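Local coordinates for Myo-inositol-1-phosphate synthase-related protein (Thermotoga maritima MSB8, PDB 3CIN) that binds nicotinamide-adenine-dinucleotide through a Rossmann-type domain and is related to the myo-inositol-1-phosphate synthases, its precise role being unknown, at residues Tyr175-Ala178 / Ala179-Ala183; Ala200-Pro203 / Ala204-Glu207; Thr354-Pro357 / Val358-Tyr362. One frame throughout, in Å; residues are numbered along the deposited sequence.

The three contacts follow one another along the chain: contact 1 lies within helix 171-186, while contacts 2 and 3 sit at the starts of helices 203-211 and 356-362. Contact 1 carries Tyr175, which reaches the adenine of NAD; contact 2 carries Asn201, which binds the magnesium ion. Their centres are about 13 Å apart, and they meet where Ala176 CB packs on Phe205 CE1 at 3.6 Å. Contact 2 in turn touches contact 3, with Ala200 CB 3.4 Å from Thr354 OG1 and centres about 14 Å apart. Contacts 1 and 3 do not touch, their nearest atoms being about 11 Å apart. The Tyr356 side chain of contact 3 comes within about 6 Å of the magnesium ion.

Contact 1 of 3, residues Tyr175-Ala178 / Ala179-Ala183; sequences YAYA and AALYA. With NAD (nicotinamide-adenine-dinucleotide), chain F.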
# COMPACT_ATOMS: atom_id res chain seq x y z
N TYR A 175 -38.21 2.46 -16.78
CA TYR A 175 -38.50 1.20 -16.06
C TYR A 175 -39.15 1.36 -14.67
O TYR A 175 -40.09 0.62 -14.35
CB TYR A 175 -37.27 0.35 -15.93
CG TYR A 175 -36.71 -0.25 -17.19
CD1 TYR A 175 -37.51 -0.91 -18.13
CD2 TYR A 175 -35.33 -0.23 -17.43
CE1 TYR A 175 -36.96 -1.52 -19.22
CE2 TYR A 175 -34.79 -0.85 -18.53
CZ TYR A 175 -35.61 -1.48 -19.44
OH TYR A 175 -35.06 -2.05 -20.59
N ALA A 176 -38.67 2.31 -13.87
CA ALA A 176 -39.28 2.60 -12.57
C ALA A 176 -40.75 3.12 -12.71
O ALA A 176 -41.62 2.83 -11.88
CB ALA A 176 -38.43 3.64 -11.80
N TYR A 177 -40.98 3.95 -13.71
CA TYR A 177 -42.31 4.39 -14.06
C TYR A 177 -43.19 3.18 -14.40
O TYR A 177 -44.29 3.04 -13.83
CB TYR A 177 -42.23 5.39 -15.20
CG TYR A 177 -43.55 5.96 -15.62
CD1 TYR A 177 -44.08 7.08 -15.04
CD2 TYR A 177 -44.27 5.35 -16.65
CE1 TYR A 177 -45.28 7.59 -15.46
CE2 TYR A 177 -45.47 5.82 -17.04
CZ TYR A 177 -45.96 6.96 -16.47
OH TYR A 177 -47.16 7.45 -16.92
N ALA A 178 -42.75 2.36 -15.34
CA ALA A 178 -43.43 1.10 -15.64
C ALA A 178 -43.68 0.22 -14.39
O ALA A 178 -44.76 -0.38 -14.26
CB ALA A 178 -42.68 0.31 -16.71
N ALA A 179 -42.71 0.16 -13.49
CA ALA A 179 -42.82 -0.63 -12.27
C ALA A 179 -43.97 -0.12 -11.40
O ALA A 179 -44.67 -0.95 -10.79
CB ALA A 179 -41.48 -0.71 -11.49
N ALA A 180 -44.18 1.21 -11.33
CA ALA A 180 -45.28 1.76 -10.54
C ALA A 180 -46.59 1.37 -11.19
O ALA A 180 -47.55 1.00 -10.50
CB ALA A 180 -45.20 3.28 -10.43
N LEU A 181 -46.66 1.47 -12.53
CA LEU A 181 -47.93 1.13 -13.21
C LEU A 181 -48.23 -0.35 -13.02
O LEU A 181 -49.39 -0.74 -12.74
CB LEU A 181 -47.90 1.51 -14.69
CG LEU A 181 -48.22 2.98 -14.99
CD1 LEU A 181 -47.40 3.97 -14.26
CD2 LEU A 181 -48.11 3.28 -16.48
N TYR A 182 -47.19 -1.17 -13.13
CA TYR A 182 -47.29 -2.60 -12.90
C TYR A 182 -47.74 -2.91 -11.48
O TYR A 182 -48.67 -3.71 -11.24
CB TYR A 182 -45.97 -3.27 -13.23
CG TYR A 182 -45.88 -4.69 -12.68
CD1 TYR A 182 -46.65 -5.74 -13.23
CD2 TYR A 182 -45.07 -5.00 -11.59
CE1 TYR A 182 -46.58 -7.00 -12.73
CE2 TYR A 182 -44.98 -6.29 -11.09
CZ TYR A 182 -45.74 -7.29 -11.65
OH TYR A 182 -45.68 -8.58 -11.14
N ALA A 183 -47.11 -2.25 -10.51
CA ALA A 183 -47.45 -2.42 -9.08
C ALA A 183 -48.88 -2.11 -8.81
O ALA A 183 -49.57 -2.85 -8.04
CB ALA A 183 -46.53 -1.54 -8.19
PA NAD F . -22.69 -4.72 -17.47
O1A NAD F . -21.90 -6.00 -17.42
O2A NAD F . -22.33 -3.89 -18.67
O5B NAD F . -24.19 -5.16 -17.64
C5B NAD F . -25.19 -4.21 -17.99
C4B NAD F . -26.25 -4.95 -18.79
O4B NAD F . -27.38 -4.11 -18.95
C3B NAD F . -25.82 -5.39 -20.18
O3B NAD F . -26.23 -6.72 -20.46
C2B NAD F . -26.53 -4.41 -21.10
O2B NAD F . -26.65 -4.89 -22.41
C1B NAD F . -27.82 -4.20 -20.33
N9A NAD F . -28.55 -2.98 -20.65
C8A NAD F . -27.96 -1.74 -20.89
N7A NAD F . -28.99 -0.83 -21.01
C5A NAD F . -30.18 -1.51 -20.86
C6A NAD F . -31.51 -1.12 -20.98
N6A NAD F . -31.88 0.18 -21.20
N1A NAD F . -32.48 -2.08 -20.73
C2A NAD F . -32.11 -3.38 -20.45
N3A NAD F . -30.80 -3.81 -20.41
C4A NAD F . -29.87 -2.86 -20.63
O3 NAD F . -22.55 -3.91 -16.13
PN NAD F . -22.48 -4.52 -14.68
O1N NAD F . -21.05 -4.53 -14.26
O2N NAD F . -23.36 -5.71 -14.57
O5D NAD F . -23.13 -3.34 -13.83
C5D NAD F . -24.52 -3.12 -13.87
C4D NAD F . -24.89 -1.80 -13.20
O4D NAD F . -24.63 -1.91 -11.82
C3D NAD F . -24.16 -0.57 -13.70
O3D NAD F . -25.06 0.57 -13.71
C2D NAD F . -23.14 -0.35 -12.59
O2D NAD F . -22.76 1.03 -12.47
C1D NAD F . -23.95 -0.77 -11.39
N1N NAD F . -23.13 -1.09 -10.23
C2N NAD F . -22.24 -2.08 -10.31
C3N NAD F . -21.51 -2.34 -9.11
C7N NAD F . -20.72 -3.56 -9.07
O7N NAD F . -20.66 -4.28 -10.23
N7N NAD F . -20.10 -3.93 -7.93
C4N NAD F . -21.70 -1.61 -7.95
C5N NAD F . -22.61 -0.60 -7.92
C6N NAD F . -23.35 -0.37 -9.09
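Helix 171-186 brings Tyr175, near its N-terminal end, to the adenine of NAD, and runs away from it through residues 175-183. Across these turns Tyr177 and Leu181, four residues apart, form the main side-chain pair. Leu181 CD1 sits over one face of the Tyr177 ring, 4.0 Å from its centroid and 17° off the normal, a CH-pi contact displaced toward the rim. The other branch, CD2, comes against the ring at Tyr177 CE2, 3.7 Å away. Tyr177 has CG anti to its backbone N (chi1 -178°), which turns the ring outward and slightly toward the C-terminal side, where Leu181 CD1 and CD2 reach it.

Tyr175 turns to the nucleotide instead. Its OH donates to N1A of NAD at 2.6 Å, a short bond, and N1A lies in the plane of the tyrosine ring at its edge. The same hydroxyl is hydrogen-bonded to Val99 N, so the phenol oxygen is held by both ligand and protein.

Regular i to i+4 backbone bonds hold the turns together, among them Ala179 N to Tyr175 O at 2.8 Å and Tyr182 N to Ala178 O, also 2.8 Å. Tyr182 CB packs 3.3 Å from Ala178 O, but the ring leads off toward helix 120-134, and its OH bonds to Pro136 O. The small alanines let neighbours come close: Ala176 and Ala179 rest on Phe191 of strand 189-193, and Ala178 on Trp131. A helix laid against the parallel sheet, presenting one polar side chain to the adenine, is consistent with the Rossmann-type dinucleotide-binding fold of this protein.

Contact 2 of 3, residues Ala200-Pro203 / Ala204-Glu207; sequences ANDP and AFVE. With MG (magnesium ion), chain E.
Backbone and side chain of Asp202 together start helix 203-211. Its OD1 accepts from Ala204 N at 3.0 Å, with the N-H pointing fairly straight (151°) but arriving from above the carboxylate plane. The carbonyl oxygen of Asp202 takes two donors: Val206 N, in the carbonyl plane at 3.2 Å, and Phe205 N, well above that plane at 2.9 Å. One residue further along, Glu207 N bonds to Pro203 O. Outside the turn, OD1 also accepts from Gly152 N and OD2 from Phe151 N, so three backbone amides hold the carboxylate, fix its rotation and probably help stabilise its negative charge.

Among van der Waals contacts, Asp202 OD2 lies 3.6 Å from Phe205 CD2, at the edge of the ring. CG of Asp202 is swung to the carbonyl side (chi1 -174°), which carries the carboxylate forward over the first helical turn; its plane and the ring are 74° apart. The ring also packs on Leu157 of helix 154-162 and on Gln173 and Ala176 of helix 171-186. Val206 CG2 touches Ala200 O at 3.1 Å, a tight van der Waals contact between the first turn and the loop before it.

Metal binding involves the neighbouring Asn201, whose OD1 coordinates magnesium at 2.5 Å alongside two waters and the carbonyl oxygens of Pro366, Pro368 and Glu371. Its ND2 bonds to Asp219 OD2 and Asn365 O, which orients the amide for the ion. The aspartate-proline start, with the carboxylate taking the amide two residues ahead, is a classic helix N-cap.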
# COMPACT_ATOMS: atom_id res chain seq x y z
N ALA A 200 -34.85 6.21 -5.77
CA ALA A 200 -35.11 6.44 -4.34
C ALA A 200 -34.86 7.89 -3.88
O ALA A 200 -35.54 8.42 -3.02
CB ALA A 200 -34.37 5.43 -3.45
N ASN A 201 -33.89 8.55 -4.53
CA ASN A 201 -33.51 9.93 -4.23
C ASN A 201 -34.16 11.00 -5.12
O ASN A 201 -33.82 12.17 -5.05
CB ASN A 201 -31.98 10.05 -4.29
CG ASN A 201 -31.34 9.39 -3.14
OD1 ASN A 201 -31.30 9.95 -2.03
ND2 ASN A 201 -30.84 8.19 -3.36
N ASP A 202 -35.15 10.60 -5.91
CA ASP A 202 -35.91 11.55 -6.73
C ASP A 202 -37.32 11.56 -6.18
O ASP A 202 -38.02 10.59 -6.28
CB ASP A 202 -35.92 11.12 -8.19
CG ASP A 202 -36.60 12.18 -9.17
OD1 ASP A 202 -37.35 13.08 -8.69
OD2 ASP A 202 -36.39 12.04 -10.41
N PRO A 203 -37.68 12.63 -5.50
CA PRO A 203 -39.02 12.69 -4.93
C PRO A 203 -40.15 12.44 -5.92
O PRO A 203 -41.24 11.97 -5.53
CB PRO A 203 -39.09 14.10 -4.38
CG PRO A 203 -37.69 14.40 -4.01
CD PRO A 203 -36.87 13.80 -5.11
N ALA A 204 -39.92 12.69 -7.22
CA ALA A 204 -40.95 12.38 -8.22
C ALA A 204 -41.29 10.90 -8.20
O ALA A 204 -42.47 10.52 -8.28
CB ALA A 204 -40.50 12.77 -9.57
N PHE A 205 -40.27 10.06 -8.10
CA PHE A 205 -40.45 8.62 -8.15
C PHE A 205 -40.93 8.09 -6.79
O PHE A 205 -41.68 7.11 -6.72
CB PHE A 205 -39.20 7.92 -8.64
CG PHE A 205 -39.00 8.00 -10.12
CD1 PHE A 205 -39.59 7.08 -10.96
CD2 PHE A 205 -38.17 8.98 -10.70
CE1 PHE A 205 -39.33 7.14 -12.29
CE2 PHE A 205 -37.92 8.99 -12.04
CZ PHE A 205 -38.54 8.13 -12.82
N VAL A 206 -40.47 8.70 -5.69
CA VAL A 206 -40.90 8.25 -4.36
C VAL A 206 -42.42 8.50 -4.23
O VAL A 206 -43.16 7.62 -3.78
CB VAL A 206 -40.12 8.90 -3.21
CG1 VAL A 206 -40.65 8.45 -1.86
CG2 VAL A 206 -38.63 8.54 -3.36
N GLU A 207 -42.87 9.65 -4.68
CA GLU A 207 -44.31 9.95 -4.67
C GLU A 207 -45.12 9.04 -5.60
O GLU A 207 -46.18 8.54 -5.22
CB GLU A 207 -44.59 11.39 -5.07
CG GLU A 207 -46.07 11.74 -4.95
CD GLU A 207 -46.32 13.23 -5.08
OE1 GLU A 207 -45.43 13.94 -5.63
OE2 GLU A 207 -47.39 13.69 -4.62
MG MG E . -30.52 10.33 0.32
O HOH W 1 -28.19 9.89 0.01
O HOH W 2 -29.79 12.46 -0.26

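Contact 3 of 3, residues Thr354-Pro357 / Val358-Tyr362; sequences TVYP and VNAFY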
# COMPACT_ATOMS: atom_id res chain seq x y z
N THR A 354 -40.05 4.72 -0.32
CA THR A 354 -38.68 4.12 -0.18
C THR A 354 -38.43 3.78 1.28
O THR A 354 -39.11 4.30 2.18
CB THR A 354 -37.56 4.97 -0.82
OG1 THR A 354 -36.41 4.14 -1.04
CG2 THR A 354 -37.19 6.16 -0.03
N VAL A 355 -37.53 2.84 1.54
CA VAL A 355 -37.32 2.32 2.90
C VAL A 355 -35.86 2.63 3.34
O VAL A 355 -34.95 1.85 3.12
CB VAL A 355 -37.62 0.79 2.94
CG1 VAL A 355 -37.47 0.22 4.34
CG2 VAL A 355 -39.05 0.52 2.37
N TYR A 356 -35.68 3.74 4.07
CA TYR A 356 -34.33 4.14 4.50
C TYR A 356 -33.58 3.09 5.34
O TYR A 356 -32.41 2.92 5.14
CB TYR A 356 -34.41 5.44 5.26
CG TYR A 356 -33.09 5.94 5.76
CD1 TYR A 356 -32.11 6.40 4.86
CD2 TYR A 356 -32.81 5.99 7.12
CE1 TYR A 356 -30.90 6.92 5.35
CE2 TYR A 356 -31.59 6.46 7.60
CZ TYR A 356 -30.64 6.92 6.71
OH TYR A 356 -29.44 7.45 7.17
N PRO A 357 -34.24 2.38 6.28
CA PRO A 357 -33.50 1.38 7.08
C PRO A 357 -32.80 0.33 6.23
O PRO A 357 -31.69 -0.07 6.57
CB PRO A 357 -34.60 0.76 7.95
CG PRO A 357 -35.60 1.89 8.11
CD PRO A 357 -35.62 2.57 6.78
N VAL A 358 -33.40 -0.02 5.10
CA VAL A 358 -32.74 -0.89 4.11
C VAL A 358 -31.68 -0.14 3.29
O VAL A 358 -30.53 -0.57 3.17
CB VAL A 358 -33.77 -1.56 3.21
CG1 VAL A 358 -33.13 -2.37 2.08
CG2 VAL A 358 -34.66 -2.52 4.04
N ASN A 359 -32.06 0.99 2.70
CA ASN A 359 -31.17 1.75 1.85
C ASN A 359 -29.89 2.12 2.59
O ASN A 359 -28.83 2.07 1.99
CB ASN A 359 -31.82 3.06 1.37
CG ASN A 359 -33.08 2.81 0.58
OD1 ASN A 359 -33.20 1.78 -0.13
ND2 ASN A 359 -33.93 3.85 0.53
N ALA A 360 -30.02 2.54 3.83
CA ALA A 360 -28.83 3.02 4.56
C ALA A 360 -27.67 2.02 4.64
O ALA A 360 -26.49 2.42 4.74
CB ALA A 360 -29.22 3.49 5.92
N PHE A 361 -28.00 0.73 4.69
CA PHE A 361 -26.99 -0.28 4.75
C PHE A 361 -26.54 -0.71 3.36
O PHE A 361 -25.37 -0.88 3.10
CB PHE A 361 -27.45 -1.54 5.50
CG PHE A 361 -26.36 -2.60 5.58
CD1 PHE A 361 -25.22 -2.37 6.36
CD2 PHE A 361 -26.39 -3.74 4.82
CE1 PHE A 361 -24.15 -3.30 6.36
CE2 PHE A 361 -25.32 -4.69 4.84
CZ PHE A 361 -24.22 -4.44 5.62
N TYR A 362 -27.49 -0.94 2.46
CA TYR A 362 -27.16 -1.55 1.18
C TYR A 362 -26.73 -0.64 0.02
O TYR A 362 -26.23 -1.12 -1.02
CB TYR A 362 -28.35 -2.44 0.74
CG TYR A 362 -28.53 -3.67 1.58
CD1 TYR A 362 -27.81 -4.83 1.33
CD2 TYR A 362 -29.40 -3.69 2.61
CE1 TYR A 362 -28.00 -5.97 2.10
CE2 TYR A 362 -29.58 -4.82 3.39
CZ TYR A 362 -28.87 -5.95 3.16
OH TYR A 362 -29.09 -7.05 3.97
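Thr354 places OG1 trans to its own amide nitrogen (chi1 -161°), while Asn359 turns CG back beside its own N (chi1 -60°), and together these torsions bring the hydroxyl oxygen in line with an amide N-H. Asn359 ND2 donates to Thr354 OG1 at 2.9 Å; the bond is nearly straight at 166°, and OG1 lies in the plane of the Asn359 amide. Both groups have further partners: OG1 bonds to Val216 O, ND2 to Gly367 O, and OD1 accepts from Gly218 N. The asparagine amide is thereby held on both its oxygen and its nitrogen, joining helix 356-362 to strand 353-354 and to the loops holding Gly218 and Gly367.

Tyr356 reaches along the helix with its ring over Ala360. Ala360 CB lies 4.0 Å from the ring centroid, a CH-pi contact displaced toward the CZ side. The phenol OH goes on to Lys372 O.

This is the turn from the outermost strand, within this chain, of the parallel Rossmann-type sheet into helix 356-362, with Val355 at the N-cap position. Asn359 N bonds to Val355 O at 3.0 Å and Ala360 N to Tyr356 O at 2.8 Å.

On the sheet-facing side Val355 CG1 meets Val358 CG2 at 3.9 Å; both valines also pack on Phe217 of strand 214-217 and on Trp386 of helix 376-386. Farther along, Phe361 touches Gln238 of a neighbouring subunit.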